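PDB 1FNN: CELL division control protein 6, which binds ADP and magnesium as a P-loop ATPase of the Cdc6/Cdc18 family and is probably involved in regulating DNA replication. Local coordinates for residues S8-S13 and I246-A251; P16-H21 and L202-K207; Q197-L202 and Y215-L220. All blocks are in the same frame, centred on the assembly; numbering follows the deposited sequence.

Contact 1: S8-S13 and I246-A251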
# COMPACT_ATOMS: atom_id res chain seq x y z
N SER A 8 -11.02 -7.91 12.32
CA SER A 8 -9.58 -8.05 12.50
C SER A 8 -8.91 -8.23 11.15
O SER A 8 -7.72 -7.91 10.95
CB SER A 8 -9.24 -9.25 13.42
OG SER A 8 -9.51 -10.45 12.70
N VAL A 9 -9.62 -8.74 10.17
CA VAL A 9 -9.16 -8.92 8.79
C VAL A 9 -8.81 -7.59 8.11
O VAL A 9 -7.90 -7.53 7.27
CB VAL A 9 -10.29 -9.64 8.04
CG1 VAL A 9 -10.14 -9.56 6.53
CG2 VAL A 9 -10.40 -11.07 8.51
N PHE A 10 -9.23 -6.47 8.66
CA PHE A 10 -8.95 -5.13 8.18
C PHE A 10 -7.92 -4.40 9.00
O PHE A 10 -7.53 -3.27 8.66
CB PHE A 10 -10.29 -4.32 8.16
CG PHE A 10 -11.17 -5.03 7.17
CD1 PHE A 10 -12.15 -5.91 7.59
CD2 PHE A 10 -11.00 -4.80 5.81
CE1 PHE A 10 -12.95 -6.56 6.69
CE2 PHE A 10 -11.81 -5.45 4.89
CZ PHE A 10 -12.79 -6.34 5.33
N SER A 11 -7.37 -5.04 10.06
CA SER A 11 -6.38 -4.23 10.79
C SER A 11 -5.01 -4.40 10.15
O SER A 11 -4.69 -5.41 9.52
CB SER A 11 -6.28 -4.59 12.28
OG SER A 11 -5.92 -5.95 12.29
N PRO A 12 -4.17 -3.39 10.34
CA PRO A 12 -2.82 -3.34 9.83
C PRO A 12 -1.98 -4.57 10.14
O PRO A 12 -1.17 -4.97 9.32
CB PRO A 12 -2.17 -2.16 10.58
CG PRO A 12 -3.33 -1.25 10.84
CD PRO A 12 -4.48 -2.19 11.16
N SER A 13 -2.20 -5.14 11.32
CA SER A 13 -1.41 -6.24 11.81
C SER A 13 -1.88 -7.58 11.31
O SER A 13 -1.09 -8.53 11.39
CB SER A 13 -1.39 -6.21 13.34
OG SER A 13 -2.61 -6.71 13.86
N ILE A 246 -10.00 1.69 2.44
CA ILE A 246 -11.24 2.16 1.81
C ILE A 246 -12.31 1.10 1.84
O ILE A 246 -13.48 1.44 2.06
CB ILE A 246 -10.95 2.65 0.34
CG1 ILE A 246 -10.17 3.97 0.43
CG2 ILE A 246 -12.29 2.76 -0.39
CD1 ILE A 246 -9.50 4.31 -0.94
N LEU A 247 -11.99 -0.17 1.56
CA LEU A 247 -12.98 -1.23 1.63
C LEU A 247 -13.65 -1.31 3.02
O LEU A 247 -14.88 -1.34 3.17
CB LEU A 247 -12.36 -2.60 1.29
CG LEU A 247 -13.21 -3.85 1.42
CD1 LEU A 247 -14.53 -3.75 0.62
CD2 LEU A 247 -12.49 -5.10 0.93
N TYR A 248 -12.80 -1.25 4.04
CA TYR A 248 -13.33 -1.40 5.42
C TYR A 248 -14.19 -0.20 5.81
O TYR A 248 -15.30 -0.31 6.36
CB TYR A 248 -12.12 -1.50 6.37
CG TYR A 248 -12.48 -1.64 7.84
CD1 TYR A 248 -13.34 -2.65 8.25
CD2 TYR A 248 -11.96 -0.78 8.79
CE1 TYR A 248 -13.68 -2.81 9.59
CE2 TYR A 248 -12.30 -0.93 10.13
CZ TYR A 248 -13.15 -1.94 10.51
OH TYR A 248 -13.49 -2.08 11.85
N ARG A 249 -13.73 1.02 5.56
CA ARG A 249 -14.52 2.22 5.75
C ARG A 249 -15.84 2.21 4.96
O ARG A 249 -16.86 2.62 5.54
CB ARG A 249 -13.79 3.51 5.30
CG ARG A 249 -12.79 3.97 6.36
CD ARG A 249 -11.75 4.88 5.76
NE ARG A 249 -10.64 5.31 6.58
CZ ARG A 249 -10.65 6.27 7.48
NH1 ARG A 249 -9.56 6.54 8.15
NH2 ARG A 249 -11.77 6.96 7.72
N SER A 250 -15.88 1.57 3.81
CA SER A 250 -17.08 1.54 2.99
C SER A 250 -18.04 0.52 3.59
O SER A 250 -19.25 0.71 3.51
CB SER A 250 -16.79 1.19 1.53
OG SER A 250 -15.89 2.18 0.97
N ALA A 251 -17.52 -0.65 3.96
CA ALA A 251 -18.39 -1.66 4.61
C ALA A 251 -19.04 -1.07 5.85
O ALA A 251 -20.25 -1.27 6.05
CB ALA A 251 -17.60 -2.92 4.99
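The N-terminal loop packs onto the lid of this AAA+ ATPase: its Phe10 meets Tyr248 and Leu247 of helix 240-256. Phe10 ends a short 3-10 segment. Its CG is anti to its carbonyl carbon (chi1 -63°), and the ring extends toward the helix. The two aromatic planes are near parallel, at 15°. The rings are offset, centroids 5.0 Å apart, with little face-to-face cover. What lies over the face of the Tyr248 ring is the CB of Phe10. This is a CH-pi contact, with that CB 3.7 Å from the ring centroid. The closest atoms of the pair are Phe10 CG and Tyr248 CD1, 3.4 Å apart. Phe10 CD2 also lies 3.5 Å from Tyr248 CB, so the phenyl ring covers the root of the tyrosine side chain as well. Leu247 comes to the phenyl ring at its edge, where its CD2 is 4.0 Å from Phe10 CE2. No hydrogen bond crosses between the two segments. The loop is shaped from within: Ser8 O accepts from both Ser11 N and Ser11 OG, which closes the turn around Phe10. On the helix, Ser250 OG bonds back to Ile246 O at 2.7 Å. Next to Phe10, Val9 O accepts a hydrogen bond from Arg205 NH1, which ties the loop to an ADP-binding arginine. Phe10 also touches the side chain of Arg205 on helix 195-209. Leu247 also touches Ile223 of helix 217-227, while Ile246 and Ser250 pack against helix 264-274.

Contact 2: P16-H21 and L202-K207. With ADP (adenosine-5'-diphosphate), chain D.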
# COMPACT_ATOMS: atom_id res chain seq x y z
N PRO A 16 -2.63 -12.21 6.17
CA PRO A 16 -3.58 -13.07 5.50
C PRO A 16 -2.95 -14.43 5.23
O PRO A 16 -1.72 -14.56 5.21
CB PRO A 16 -3.98 -12.29 4.25
CG PRO A 16 -2.81 -11.38 4.01
CD PRO A 16 -2.12 -11.10 5.32
N LYS A 17 -3.77 -15.41 4.88
CA LYS A 17 -3.29 -16.74 4.54
C LYS A 17 -2.43 -16.71 3.29
O LYS A 17 -1.56 -17.55 3.11
CB LYS A 17 -4.47 -17.69 4.30
CG LYS A 17 -4.06 -19.13 4.00
CD LYS A 17 -5.24 -20.06 4.25
CE LYS A 17 -4.99 -21.47 3.73
NZ LYS A 17 -6.26 -22.22 3.54
N ARG A 18 -2.92 -15.99 2.27
CA ARG A 18 -2.11 -15.89 1.06
C ARG A 18 -1.81 -14.43 0.75
O ARG A 18 -2.43 -13.46 1.23
CB ARG A 18 -2.77 -16.69 -0.07
CG ARG A 18 -4.26 -16.42 -0.17
CD ARG A 18 -5.05 -17.72 -0.10
NE ARG A 18 -6.24 -17.54 0.74
CZ ARG A 18 -7.38 -17.00 0.36
NH1 ARG A 18 -7.53 -16.55 -0.89
NH2 ARG A 18 -8.38 -16.90 1.23
N LEU A 19 -0.72 -14.28 0.03
CA LEU A 19 -0.16 -13.04 -0.47
C LEU A 19 -0.08 -13.14 -1.99
O LEU A 19 0.98 -13.21 -2.61
CB LEU A 19 1.21 -12.76 0.13
CG LEU A 19 1.35 -12.49 1.64
CD1 LEU A 19 2.79 -12.15 2.02
CD2 LEU A 19 0.41 -11.42 2.17
N PRO A 20 -1.23 -12.91 -2.65
CA PRO A 20 -1.29 -12.99 -4.10
C PRO A 20 -0.41 -11.90 -4.64
O PRO A 20 -0.38 -10.78 -4.11
CB PRO A 20 -2.77 -12.84 -4.45
CG PRO A 20 -3.37 -12.15 -3.25
CD PRO A 20 -2.58 -12.75 -2.08
N HIS A 21 0.33 -12.18 -5.71
CA HIS A 21 1.20 -11.24 -6.39
C HIS A 21 2.49 -10.99 -5.64
O HIS A 21 3.30 -10.18 -6.09
CB HIS A 21 0.45 -9.94 -6.79
CG HIS A 21 -0.78 -10.34 -7.59
ND1 HIS A 21 -0.74 -10.88 -8.86
CD2 HIS A 21 -2.09 -10.25 -7.24
CE1 HIS A 21 -1.98 -11.11 -9.25
NE2 HIS A 21 -2.85 -10.74 -8.29
N LEU A 202 -8.16 -7.32 -2.35
CA LEU A 202 -9.44 -6.98 -1.74
C LEU A 202 -10.44 -8.11 -1.77
O LEU A 202 -11.21 -8.27 -0.80
CB LEU A 202 -10.08 -5.75 -2.42
CG LEU A 202 -9.32 -4.44 -2.33
CD1 LEU A 202 -10.12 -3.30 -2.99
CD2 LEU A 202 -9.11 -4.03 -0.88
N LEU A 203 -10.47 -8.95 -2.80
CA LEU A 203 -11.46 -10.02 -2.80
C LEU A 203 -11.16 -10.99 -1.63
O LEU A 203 -12.06 -11.56 -1.00
CB LEU A 203 -11.39 -10.72 -4.16
CG LEU A 203 -12.39 -11.85 -4.36
CD1 LEU A 203 -13.82 -11.37 -4.11
CD2 LEU A 203 -12.25 -12.49 -5.73
N ASP A 204 -9.86 -11.28 -1.43
CA ASP A 204 -9.46 -12.11 -0.28
C ASP A 204 -9.96 -11.51 1.01
O ASP A 204 -10.53 -12.22 1.88
CB ASP A 204 -7.93 -12.29 -0.30
CG ASP A 204 -7.44 -13.44 -1.13
OD1 ASP A 204 -6.22 -13.68 -1.23
OD2 ASP A 204 -8.26 -14.17 -1.73
N ARG A 205 -9.69 -10.21 1.29
CA ARG A 205 -10.18 -9.57 2.48
C ARG A 205 -11.70 -9.62 2.60
O ARG A 205 -12.25 -9.82 3.72
CB ARG A 205 -9.72 -8.09 2.62
CG ARG A 205 -8.18 -7.94 2.55
CD ARG A 205 -7.56 -8.52 3.86
NE ARG A 205 -6.09 -8.56 3.64
CZ ARG A 205 -5.24 -7.95 4.45
NH1 ARG A 205 -5.65 -7.27 5.50
NH2 ARG A 205 -3.95 -8.04 4.17
N ALA A 206 -12.40 -9.36 1.48
CA ALA A 206 -13.86 -9.40 1.55
C ALA A 206 -14.34 -10.80 1.93
O ALA A 206 -15.26 -10.99 2.73
CB ALA A 206 -14.53 -8.98 0.22
N LYS A 207 -13.81 -11.82 1.28
CA LYS A 207 -14.26 -13.19 1.58
C LYS A 207 -14.01 -13.57 3.04
O LYS A 207 -14.90 -14.13 3.66
CB LYS A 207 -13.51 -14.19 0.69
CG LYS A 207 -14.15 -14.33 -0.69
CD LYS A 207 -13.19 -15.13 -1.56
CE LYS A 207 -13.69 -15.15 -3.00
NZ LYS A 207 -12.78 -15.94 -3.87
PB ADP D . 4.48 -2.01 3.28
O1B ADP D . 5.48 -2.33 4.39
O2B ADP D . 4.96 -2.29 1.98
O3B ADP D . 4.27 -0.58 3.49
PA ADP D . 2.36 -3.71 4.10
O1A ADP D . 3.14 -4.94 4.24
O2A ADP D . 2.02 -3.13 5.41
O3A ADP D . 3.10 -2.69 3.22
O5' ADP D . 0.92 -3.99 3.35
C5' ADP D . -0.04 -2.96 3.48
C4' ADP D . -1.39 -3.66 3.75
O4' ADP D . -1.69 -4.47 2.63
C3' ADP D . -1.39 -4.60 4.94
O3' ADP D . -2.69 -4.61 5.49
C2' ADP D . -0.98 -5.87 4.27
O2' ADP D . -1.37 -7.03 5.01
C1' ADP D . -1.80 -5.80 2.98
N9 ADP D . -1.10 -6.51 1.99
C8 ADP D . -0.04 -6.04 1.26
N7 ADP D . 0.28 -6.77 0.23
C5 ADP D . -0.65 -7.80 0.29
C6 ADP D . -0.84 -8.93 -0.52
N6 ADP D . -0.05 -9.18 -1.55
N1 ADP D . -1.83 -9.77 -0.20
C2 ADP D . -2.58 -9.51 0.86
N3 ADP D . -2.51 -8.49 1.70
C4 ADP D . -1.49 -7.65 1.35
O HOH W 1 -4.87 -12.53 0.59
O HOH W 2 -10.09 -15.10 1.91
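Arg18 and Asp204 meet at the adenine end of the ADP pocket, where the loop before helix 23-38 faces lid helix 195-209. Their guanidinium and carboxylate planes are turned 71° apart. The salt bridge joins Arg18 NH1 to Asp204 OD2, at 2.6 Å. Bends at chi2 and chi3 (-125° and 138°) carry the arginine across to the helix. Water 1 joins Asp204 OD1 to Arg18 O, and water 2 donates to Asp204 O and accepts a weak bond from Arg18 NH2. Asp204 OD1 also faces the Pro20 ring, 3.8 Å from its CG. An asparagine in place of Asp204 would probably leave the Arg18 charge without its mate and weaken the tie between loop and helix. Arg205, bent at chi2, turns to the nucleotide instead. Pro16 CG sits 3.5 Å from Arg205 NH2, obliquely to the guanidinium, and also touches ADP C2. Leu19 CD2 packs against adenine N1. Adenine is gripped from two sides: its N6 donates to Pro20 O at 3.0 Å, and Arg205 serves its N3. Arg205 NH2 is 2.9 Å from both ADP N3 and ADP O2', so one nitrogen ties base to ribose.

Contact 3: Q197-L202 and Y215-L220. With ADP (adenosine-5'-diphosphate), chain D.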
# COMPACT_ATOMS: atom_id res chain seq x y z
N GLN A 197 -4.31 -6.49 -9.41
CA GLN A 197 -3.69 -7.09 -8.20
C GLN A 197 -4.38 -6.57 -6.97
O GLN A 197 -4.63 -7.32 -6.00
CB GLN A 197 -2.20 -6.73 -8.22
CG GLN A 197 -1.48 -7.42 -9.39
CD GLN A 197 -0.08 -6.94 -9.55
OE1 GLN A 197 0.39 -5.87 -9.12
NE2 GLN A 197 0.68 -7.79 -10.24
N ILE A 198 -4.65 -5.24 -6.94
CA ILE A 198 -5.46 -4.69 -5.83
C ILE A 198 -6.78 -5.40 -5.68
O ILE A 198 -7.21 -5.82 -4.59
CB ILE A 198 -5.68 -3.17 -5.97
CG1 ILE A 198 -4.36 -2.43 -5.79
CG2 ILE A 198 -6.70 -2.70 -4.94
CD1 ILE A 198 -3.79 -2.49 -4.37
N PHE A 199 -7.50 -5.61 -6.78
CA PHE A 199 -8.75 -6.34 -6.75
C PHE A 199 -8.51 -7.73 -6.07
O PHE A 199 -9.40 -8.12 -5.30
CB PHE A 199 -9.30 -6.56 -8.15
CG PHE A 199 -10.51 -7.44 -8.20
CD1 PHE A 199 -11.77 -6.92 -8.00
CD2 PHE A 199 -10.39 -8.80 -8.44
CE1 PHE A 199 -12.89 -7.70 -8.04
CE2 PHE A 199 -11.51 -9.60 -8.48
CZ PHE A 199 -12.77 -9.06 -8.28
N ASP A 200 -7.49 -8.45 -6.50
CA ASP A 200 -7.34 -9.82 -5.92
C ASP A 200 -7.12 -9.76 -4.40
O ASP A 200 -7.58 -10.60 -3.64
CB ASP A 200 -6.22 -10.56 -6.60
CG ASP A 200 -6.41 -10.84 -8.08
OD1 ASP A 200 -7.55 -11.02 -8.53
OD2 ASP A 200 -5.38 -10.87 -8.77
N ILE A 201 -6.30 -8.82 -3.94
CA ILE A 201 -6.10 -8.60 -2.52
C ILE A 201 -7.41 -8.31 -1.82
O ILE A 201 -7.75 -8.88 -0.76
CB ILE A 201 -5.11 -7.48 -2.30
CG1 ILE A 201 -3.75 -7.94 -2.88
CG2 ILE A 201 -5.00 -7.06 -0.82
CD1 ILE A 201 -2.69 -6.84 -2.87
N LEU A 202 -8.16 -7.32 -2.35
CA LEU A 202 -9.44 -6.98 -1.74
C LEU A 202 -10.44 -8.11 -1.77
O LEU A 202 -11.21 -8.27 -0.80
CB LEU A 202 -10.08 -5.75 -2.42
CG LEU A 202 -9.32 -4.44 -2.33
CD1 LEU A 202 -10.12 -3.30 -2.99
CD2 LEU A 202 -9.11 -4.03 -0.88
N TYR A 215 -21.10 -7.49 -0.78
CA TYR A 215 -20.17 -6.73 -1.59
C TYR A 215 -20.25 -7.34 -2.97
O TYR A 215 -20.46 -8.55 -3.11
CB TYR A 215 -18.71 -6.69 -1.05
CG TYR A 215 -18.24 -8.13 -0.94
CD1 TYR A 215 -17.62 -8.74 -2.01
CD2 TYR A 215 -18.47 -8.84 0.24
CE1 TYR A 215 -17.21 -10.05 -1.92
CE2 TYR A 215 -18.05 -10.16 0.33
CZ TYR A 215 -17.43 -10.74 -0.74
OH TYR A 215 -17.01 -12.05 -0.67
N SER A 216 -20.08 -6.54 -4.03
CA SER A 216 -20.10 -7.18 -5.36
C SER A 216 -18.73 -7.04 -5.98
O SER A 216 -17.91 -6.25 -5.51
CB SER A 216 -21.12 -6.48 -6.28
OG SER A 216 -20.71 -5.10 -6.33
N GLU A 217 -18.48 -7.77 -7.04
CA GLU A 217 -17.20 -7.66 -7.74
C GLU A 217 -17.02 -6.21 -8.26
O GLU A 217 -15.94 -5.64 -8.20
CB GLU A 217 -17.29 -8.60 -8.93
CG GLU A 217 -16.14 -8.50 -9.92
CD GLU A 217 -16.21 -9.63 -10.94
OE1 GLU A 217 -16.84 -9.45 -12.00
OE2 GLU A 217 -15.63 -10.70 -10.67
N ASP A 218 -18.13 -5.61 -8.72
CA ASP A 218 -18.04 -4.23 -9.24
C ASP A 218 -17.59 -3.27 -8.15
O ASP A 218 -16.85 -2.34 -8.47
CB ASP A 218 -19.38 -3.70 -9.78
CG ASP A 218 -19.72 -4.28 -11.14
OD1 ASP A 218 -18.86 -4.94 -11.76
OD2 ASP A 218 -20.87 -4.08 -11.59
N ILE A 219 -18.04 -3.46 -6.90
CA ILE A 219 -17.63 -2.53 -5.84
C ILE A 219 -16.14 -2.62 -5.55
O ILE A 219 -15.45 -1.64 -5.23
CB ILE A 219 -18.47 -2.72 -4.58
CG1 ILE A 219 -19.82 -2.01 -4.73
CG2 ILE A 219 -17.77 -2.25 -3.30
CD1 ILE A 219 -19.79 -0.51 -4.47
N LEU A 220 -15.62 -3.85 -5.57
CA LEU A 220 -14.18 -4.06 -5.29
C LEU A 220 -13.39 -3.47 -6.46
O LEU A 220 -12.34 -2.86 -6.27
CB LEU A 220 -13.98 -5.59 -5.23
CG LEU A 220 -13.93 -6.29 -3.88
CD1 LEU A 220 -14.61 -5.54 -2.76
CD2 LEU A 220 -14.37 -7.75 -3.96
PB ADP D . 4.48 -2.01 3.28
O1B ADP D . 5.48 -2.33 4.39
O2B ADP D . 4.96 -2.29 1.98
O3B ADP D . 4.27 -0.58 3.49
PA ADP D . 2.36 -3.71 4.10
O1A ADP D . 3.14 -4.94 4.24
O2A ADP D . 2.02 -3.13 5.41
O3A ADP D . 3.10 -2.69 3.22
O5' ADP D . 0.92 -3.99 3.35
C5' ADP D . -0.04 -2.96 3.48
C4' ADP D . -1.39 -3.66 3.75
O4' ADP D . -1.69 -4.47 2.63
C3' ADP D . -1.39 -4.60 4.94
O3' ADP D . -2.69 -4.61 5.49
C2' ADP D . -0.98 -5.87 4.27
O2' ADP D . -1.37 -7.03 5.01
C1' ADP D . -1.80 -5.80 2.98
N9 ADP D . -1.10 -6.51 1.99
C8 ADP D . -0.04 -6.04 1.26
N7 ADP D . 0.28 -6.77 0.23
C5 ADP D . -0.65 -7.80 0.29
C6 ADP D . -0.84 -8.93 -0.52
N6 ADP D . -0.05 -9.18 -1.55
N1 ADP D . -1.83 -9.77 -0.20
C2 ADP D . -2.58 -9.51 0.86
N3 ADP D . -2.51 -8.49 1.70
C4 ADP D . -1.49 -7.65 1.35
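Phe199 and Leu220 join two successive helices of the AAA+ lid, 195-209 and 217-227. Their side chains cross at about a right angle. Phe199 CE1 lies 3.7 Å from Leu220 CB, and the leucine approaches the ring obliquely. At the ring edge, near its plane, the same CE1 is 3.7 Å from Glu217 O. Glu217 adds its aliphatic stem: its CG is 3.8 Å from Phe199 CZ. The ring can reach these atoms because Phe199 CG is anti to its backbone N (chi1 174°). One turn along, Leu202 CB meets Leu220 CG at 4.2 Å, and Leu202 CD1 reaches Leu220 O. The contact is apolar, with no hydrogen bond between the segments.

Further out, Phe199 also touches Gln221, while Leu220 packs on Leu203 and on Leu247 of helix 240-256. Thus Leu220 has neighbours on both of the other helices. Asp200 OD2 is hydrogen-bonded to His21 NE2 of the loop before helix 23-38. On the nucleotide side of helix 195-209, Ile201 lies against adenine, with its CD1 3.6 Å from ADP C6. It also touches Tyr193, whose hydroxyl is hydrogen-bonded to ADP. Ser216 caps the start of helix 217-227. Its OG accepts from Ile219 N at 3.2 Å, with an N-H...acceptor angle of 151°.

Overall arrangement
All three contacts meet round helix 195-209. Contacts 2 and 3 use it directly and share Leu202, while contact 1 lies beside it. Contact 1 is the most buried and is aromatic and apolar. Contact 3 is apolar too, but more open at its Glu217 end. Contact 2 is partly buried and polar, with a salt bridge, waters and ADP. Contacts 1 and 2 are joined through Arg205, and contacts 1 and 3 through Leu247, which touches both Leu220 and Leu202. The bond from His21 to Asp200 joins contacts 2 and 3. Contacts 1 and 2 bring N-terminal loop segments onto the lid, whereas contact 3 stays within it.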